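Long-range contact in acetyl-CoA acetyltransferase (Mycobacterium smegmatis, PDB 4EGV), which probably acts as an acyltransferase, a monomeric thiolase-like protein with the thiolase fold: residues R297-P305 with S316-A326. Numbering follows the deposited sequence.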
ATOM      1  N   ARG A 297      12.420 -13.460   5.485  1.00 38.36           N
ATOM      2  CA  ARG A 297      12.217 -14.208   6.693  1.00 40.00           C
ATOM      3  C   ARG A 297      10.766 -14.329   7.095  1.00 39.92           C
ATOM      4  O   ARG A 297      10.331 -15.392   7.461  1.00 39.54           O
ATOM      5  CB  ARG A 297      13.071 -13.664   7.831  1.00 40.42           C
ATOM      6  CG  ARG A 297      14.555 -13.951   7.655  1.00 43.13           C
ATOM      7  CD  ARG A 297      14.915 -15.420   7.959  1.00 48.48           C
ATOM      8  NE  ARG A 297      14.636 -15.829   9.341  1.00 50.70           N
ATOM      9  CZ  ARG A 297      15.468 -15.666  10.372  1.00 51.22           C
ATOM     10  NH1 ARG A 297      16.656 -15.112  10.224  1.00 51.94           N
ATOM     11  NH2 ARG A 297      15.110 -16.056  11.578  1.00 50.90           N
ATOM     12  N   GLY A 298      10.009 -13.253   6.992  1.00 40.43           N
ATOM     13  CA  GLY A 298       8.591 -13.333   7.265  1.00 40.51           C
ATOM     14  C   GLY A 298       7.732 -12.822   6.151  1.00 40.48           C
ATOM     15  O   GLY A 298       8.150 -12.023   5.333  1.00 40.41           O
ATOM     16  N   HIS A 299       6.504 -13.297   6.128  1.00 40.48           N
ATOM     17  CA  HIS A 299       5.583 -12.903   5.092  1.00 40.74           C
ATOM     18  C   HIS A 299       4.178 -13.243   5.502  1.00 40.88           C
ATOM     19  O   HIS A 299       4.000 -14.148   6.276  1.00 41.17           O
ATOM     20  CB  HIS A 299       5.942 -13.604   3.792  1.00 40.47           C
ATOM     21  CG  HIS A 299       6.503 -14.981   3.982  1.00 39.43           C
ATOM     22  ND1 HIS A 299       5.724 -16.118   3.957  1.00 37.32           N
ATOM     23  CD2 HIS A 299       7.771 -15.402   4.193  1.00 37.90           C
ATOM     24  CE1 HIS A 299       6.492 -17.173   4.149  1.00 37.80           C
ATOM     25  NE2 HIS A 299       7.735 -16.765   4.309  1.00 37.67           N
ATOM     26  N   ALA A 300       3.204 -12.478   5.012  1.00 41.13           N
ATOM     27  CA  ALA A 300       1.786 -12.826   5.063  1.00 41.54           C
ATOM     28  C   ALA A 300       1.018 -12.009   4.023  1.00 42.01           C
ATOM     29  O   ALA A 300       1.451 -10.944   3.643  1.00 41.49           O
ATOM     30  CB  ALA A 300       1.219 -12.642   6.447  1.00 40.67           C
ATOM     31  N   ASP A 301      -0.089 -12.552   3.533  1.00 43.05           N
ATOM     32  CA  ASP A 301      -0.987 -11.858   2.624  1.00 44.50           C
ATOM     33  C   ASP A 301      -2.438 -11.923   3.158  1.00 44.62           C
ATOM     34  O   ASP A 301      -3.008 -12.995   3.306  1.00 44.54           O
ATOM     35  CB  ASP A 301      -0.910 -12.422   1.182  1.00 44.88           C
ATOM     36  CG  ASP A 301       0.538 -12.585   0.647  1.00 47.71           C
ATOM     37  OD1 ASP A 301       1.294 -11.586   0.522  1.00 48.34           O
ATOM     38  OD2 ASP A 301       0.924 -13.728   0.312  1.00 49.63           O
HETATM   39  N   MSE A 302      -3.026 -10.770   3.437  1.00 44.95           N
HETATM   40  CA  MSE A 302      -4.389 -10.721   3.913  1.00 45.65           C
HETATM   41  C   MSE A 302      -5.316  -9.913   3.032  1.00 45.67           C
HETATM   42  O   MSE A 302      -4.873  -9.152   2.204  1.00 45.46           O
HETATM   43  CB  MSE A 302      -4.426 -10.217   5.349  1.00 45.93           C
HETATM   44  CG  MSE A 302      -3.813 -11.193   6.370  1.00 47.16           C
HETATM   45 SE   MSE A 302      -4.735 -12.917   6.558  1.00 48.76          SE
HETATM   46  CE  MSE A 302      -6.532 -12.306   7.079  1.00 48.94           C
ATOM     47  N   LYS A 303      -6.617 -10.106   3.210  1.00 46.35           N
ATOM     48  CA  LYS A 303      -7.636  -9.444   2.401  1.00 46.82           C
ATOM     49  C   LYS A 303      -8.873  -9.100   3.221  1.00 46.49           C
ATOM     50  O   LYS A 303      -9.325  -9.921   3.991  1.00 46.09           O
ATOM     51  CB  LYS A 303      -8.022 -10.345   1.233  1.00 47.14           C
ATOM     52  CG  LYS A 303      -9.204  -9.841   0.405  1.00 50.86           C
ATOM     53  CD  LYS A 303      -9.670 -10.881  -0.607  1.00 55.38           C
ATOM     54  CE  LYS A 303      -8.495 -11.183  -1.562  1.00 57.86           C
ATOM     55  NZ  LYS A 303      -8.432 -12.564  -2.119  1.00 58.11           N
ATOM     56  N   GLU A 304      -9.410  -7.886   3.056  1.00 47.20           N
ATOM     57  CA  GLU A 304     -10.702  -7.475   3.641  1.00 47.65           C
ATOM     58  C   GLU A 304     -11.918  -7.794   2.759  1.00 48.32           C
ATOM     59  O   GLU A 304     -11.770  -8.052   1.571  1.00 47.71           O
ATOM     60  CB  GLU A 304     -10.687  -5.999   3.962  1.00 47.32           C
ATOM     61  CG  GLU A 304      -9.640  -5.591   4.972  1.00 48.84           C
ATOM     62  CD  GLU A 304     -10.062  -5.798   6.453  1.00 51.76           C
ATOM     63  OE1 GLU A 304     -11.219  -6.191   6.758  1.00 53.20           O
ATOM     64  OE2 GLU A 304      -9.221  -5.554   7.343  1.00 52.30           O
ATOM     65  N   PRO A 305     -13.126  -7.822   3.358  1.00 49.53           N
ATOM     66  CA  PRO A 305     -14.367  -7.884   2.569  1.00 50.40           C
ATOM     67  C   PRO A 305     -14.723  -6.496   2.055  1.00 51.32           C
ATOM     68  O   PRO A 305     -14.096  -5.542   2.481  1.00 51.19           O
ATOM     69  CB  PRO A 305     -15.395  -8.396   3.579  1.00 50.19           C
ATOM     70  CG  PRO A 305     -14.836  -8.042   4.930  1.00 49.61           C
ATOM     71  CD  PRO A 305     -13.364  -8.079   4.794  1.00 49.50           C
ATOM     72  N   SER A 316      -8.840  -1.785   9.873  1.00 46.01           N
ATOM     73  CA  SER A 316      -8.618  -2.912   8.989  1.00 45.89           C
ATOM     74  C   SER A 316      -7.837  -3.965   9.778  1.00 45.31           C
ATOM     75  O   SER A 316      -6.625  -3.917   9.822  1.00 44.98           O
ATOM     76  CB  SER A 316      -7.882  -2.454   7.720  1.00 45.71           C
ATOM     77  OG  SER A 316      -7.622  -3.538   6.851  1.00 46.72           O
ATOM     78  N   PRO A 317      -8.548  -4.897  10.427  1.00 45.06           N
ATOM     79  CA  PRO A 317      -7.907  -5.939  11.232  1.00 44.87           C
ATOM     80  C   PRO A 317      -7.080  -6.929  10.415  1.00 43.93           C
ATOM     81  O   PRO A 317      -6.134  -7.460  10.927  1.00 43.68           O
ATOM     82  CB  PRO A 317      -9.085  -6.650  11.909  1.00 45.26           C
ATOM     83  CG  PRO A 317     -10.226  -5.737  11.760  1.00 45.57           C
ATOM     84  CD  PRO A 317     -10.012  -4.933  10.539  1.00 45.30           C
ATOM     85  N   ALA A 318      -7.438  -7.163   9.159  1.00 43.44           N
ATOM     86  CA  ALA A 318      -6.652  -8.002   8.242  1.00 42.85           C
ATOM     87  C   ALA A 318      -5.235  -7.484   7.991  1.00 42.51           C
ATOM     88  O   ALA A 318      -4.319  -8.248   7.796  1.00 42.68           O
ATOM     89  CB  ALA A 318      -7.382  -8.217   6.926  1.00 42.32           C
ATOM     90  N   SER A 319      -5.034  -6.186   8.021  1.00 42.32           N
ATOM     91  CA  SER A 319      -3.704  -5.668   7.796  1.00 42.05           C
ATOM     92  C   SER A 319      -2.819  -5.936   8.984  1.00 41.68           C
ATOM     93  O   SER A 319      -1.665  -6.220   8.855  1.00 41.58           O
ATOM     94  CB  SER A 319      -3.771  -4.179   7.459  1.00 42.15           C
ATOM     95  OG  SER A 319      -4.743  -3.963   6.454  1.00 41.90           O
ATOM     96  N   VAL A 320      -3.384  -5.829  10.157  1.00 41.84           N
ATOM     97  CA  VAL A 320      -2.668  -6.007  11.387  1.00 41.89           C
ATOM     98  C   VAL A 320      -2.322  -7.477  11.557  1.00 41.85           C
ATOM     99  O   VAL A 320      -1.216  -7.816  11.935  1.00 41.38           O
ATOM    100  CB  VAL A 320      -3.543  -5.537  12.567  1.00 42.50           C
ATOM    101  CG1 VAL A 320      -2.833  -5.729  13.910  1.00 41.86           C
ATOM    102  CG2 VAL A 320      -4.000  -4.096  12.356  1.00 42.04           C
ATOM    103  N   THR A 321      -3.280  -8.340  11.256  1.00 41.86           N
ATOM    104  CA  THR A 321      -3.092  -9.761  11.282  1.00 42.20           C
ATOM    105  C   THR A 321      -1.946 -10.188  10.373  1.00 42.57           C
ATOM    106  O   THR A 321      -1.140 -11.045  10.756  1.00 42.92           O
ATOM    107  CB  THR A 321      -4.382 -10.493  10.890  1.00 42.44           C
ATOM    108  OG1 THR A 321      -5.436 -10.039  11.730  1.00 41.87           O
ATOM    109  CG2 THR A 321      -4.255 -12.024  11.078  1.00 42.47           C
ATOM    110  N   ALA A 322      -1.864  -9.587   9.188  1.00 42.24           N
ATOM    111  CA  ALA A 322      -0.783  -9.860   8.244  1.00 41.82           C
ATOM    112  C   ALA A 322       0.530  -9.486   8.842  1.00 41.46           C
ATOM    113  O   ALA A 322       1.466 -10.259   8.761  1.00 41.37           O
ATOM    114  CB  ALA A 322      -0.992  -9.149   6.902  1.00 41.50           C
ATOM    115  N   VAL A 323       0.602  -8.307   9.447  1.00 41.41           N
ATOM    116  CA  VAL A 323       1.808  -7.864  10.130  1.00 41.77           C
ATOM    117  C   VAL A 323       2.224  -8.822  11.238  1.00 42.21           C
ATOM    118  O   VAL A 323       3.371  -9.202  11.315  1.00 41.55           O
ATOM    119  CB  VAL A 323       1.661  -6.446  10.682  1.00 41.77           C
ATOM    120  CG1 VAL A 323       2.737  -6.130  11.700  1.00 40.61           C
ATOM    121  CG2 VAL A 323       1.714  -5.424   9.550  1.00 41.59           C
ATOM    122  N   ASN A 324       1.280  -9.228  12.071  1.00 42.97           N
ATOM    123  CA  ASN A 324       1.577 -10.111  13.183  1.00 43.78           C
ATOM    124  C   ASN A 324       1.983 -11.515  12.785  1.00 44.35           C
ATOM    125  O   ASN A 324       2.867 -12.088  13.406  1.00 44.42           O
ATOM    126  CB  ASN A 324       0.427 -10.152  14.181  1.00 44.01           C
ATOM    127  CG  ASN A 324       0.429  -8.967  15.124  1.00 42.95           C
ATOM    128  OD1 ASN A 324       1.489  -8.408  15.423  1.00 41.00           O
ATOM    129  ND2 ASN A 324      -0.760  -8.569  15.588  1.00 39.87           N
ATOM    130  N   GLU A 325       1.343 -12.061  11.756  1.00 45.07           N
ATOM    131  CA  GLU A 325       1.703 -13.361  11.198  1.00 45.64           C
ATOM    132  C   GLU A 325       3.096 -13.350  10.537  1.00 45.60           C
ATOM    133  O   GLU A 325       3.864 -14.314  10.658  1.00 45.69           O
ATOM    134  CB  GLU A 325       0.613 -13.846  10.239  1.00 46.07           C
ATOM    135  CG  GLU A 325       0.959 -15.053   9.354  1.00 48.39           C
ATOM    136  CD  GLU A 325       1.126 -16.356  10.128  1.00 51.44           C
ATOM    137  OE1 GLU A 325       0.763 -16.409  11.309  1.00 53.39           O
ATOM    138  OE2 GLU A 325       1.620 -17.332   9.544  1.00 51.67           O
ATOM    139  N   ALA A 326       3.433 -12.258   9.859  1.00 45.47           N
ATOM    140  CA  ALA A 326       4.743 -12.087   9.271  1.00 45.24           C
ATOM    141  C   ALA A 326       5.818 -11.991  10.313  1.00 45.41           C
ATOM    142  O   ALA A 326       6.922 -12.403  10.072  1.00 44.92           O
ATOM    143  CB  ALA A 326       4.758 -10.887   8.446  1.00 45.47           C
TER
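Strand 297-303 of the large mixed sheet of the thiolase fold carries helix 317-326 on one face, the two running nearly antiparallel (157°) with axes 6.5 Å apart. Such a close approach needs small residues: Ala318, Ala322 and Ala326 line the helix where it meets the strand, and Ala300 answers them, its CB 3.3 Å from Ala322 O and 4.2 Å from Ala322 CB. Gly298, having no side chain, lets the strand backbone come near the turn at Ala326, CA to Ala326 O 3.4 Å in a CA-H...O contact. The selenomethionine Met302 lies across the middle, its CG 3.5 Å from Ala322 CB and its CB against Ala318; the chain bends at chi2 and chi3, bringing CE to 4.2 Å from Ala318 CB.

Helix 317-330 leads on to strand 337-342, parallel to strand 294-303 beyond strands 414-421 and 402-409, a beta-alpha-beta crossover. Glu304 reaches the helix N-terminus: OE2 takes the hydroxyl of Ser316 (OG 2.6 Å) on its anti side and Ala318 N (3.0 Å) from the opposite face of the carboxylate. The N-terminal end of the helix would probably help stabilise a negative charge on this buried group. Ser316 N is held by Asn352.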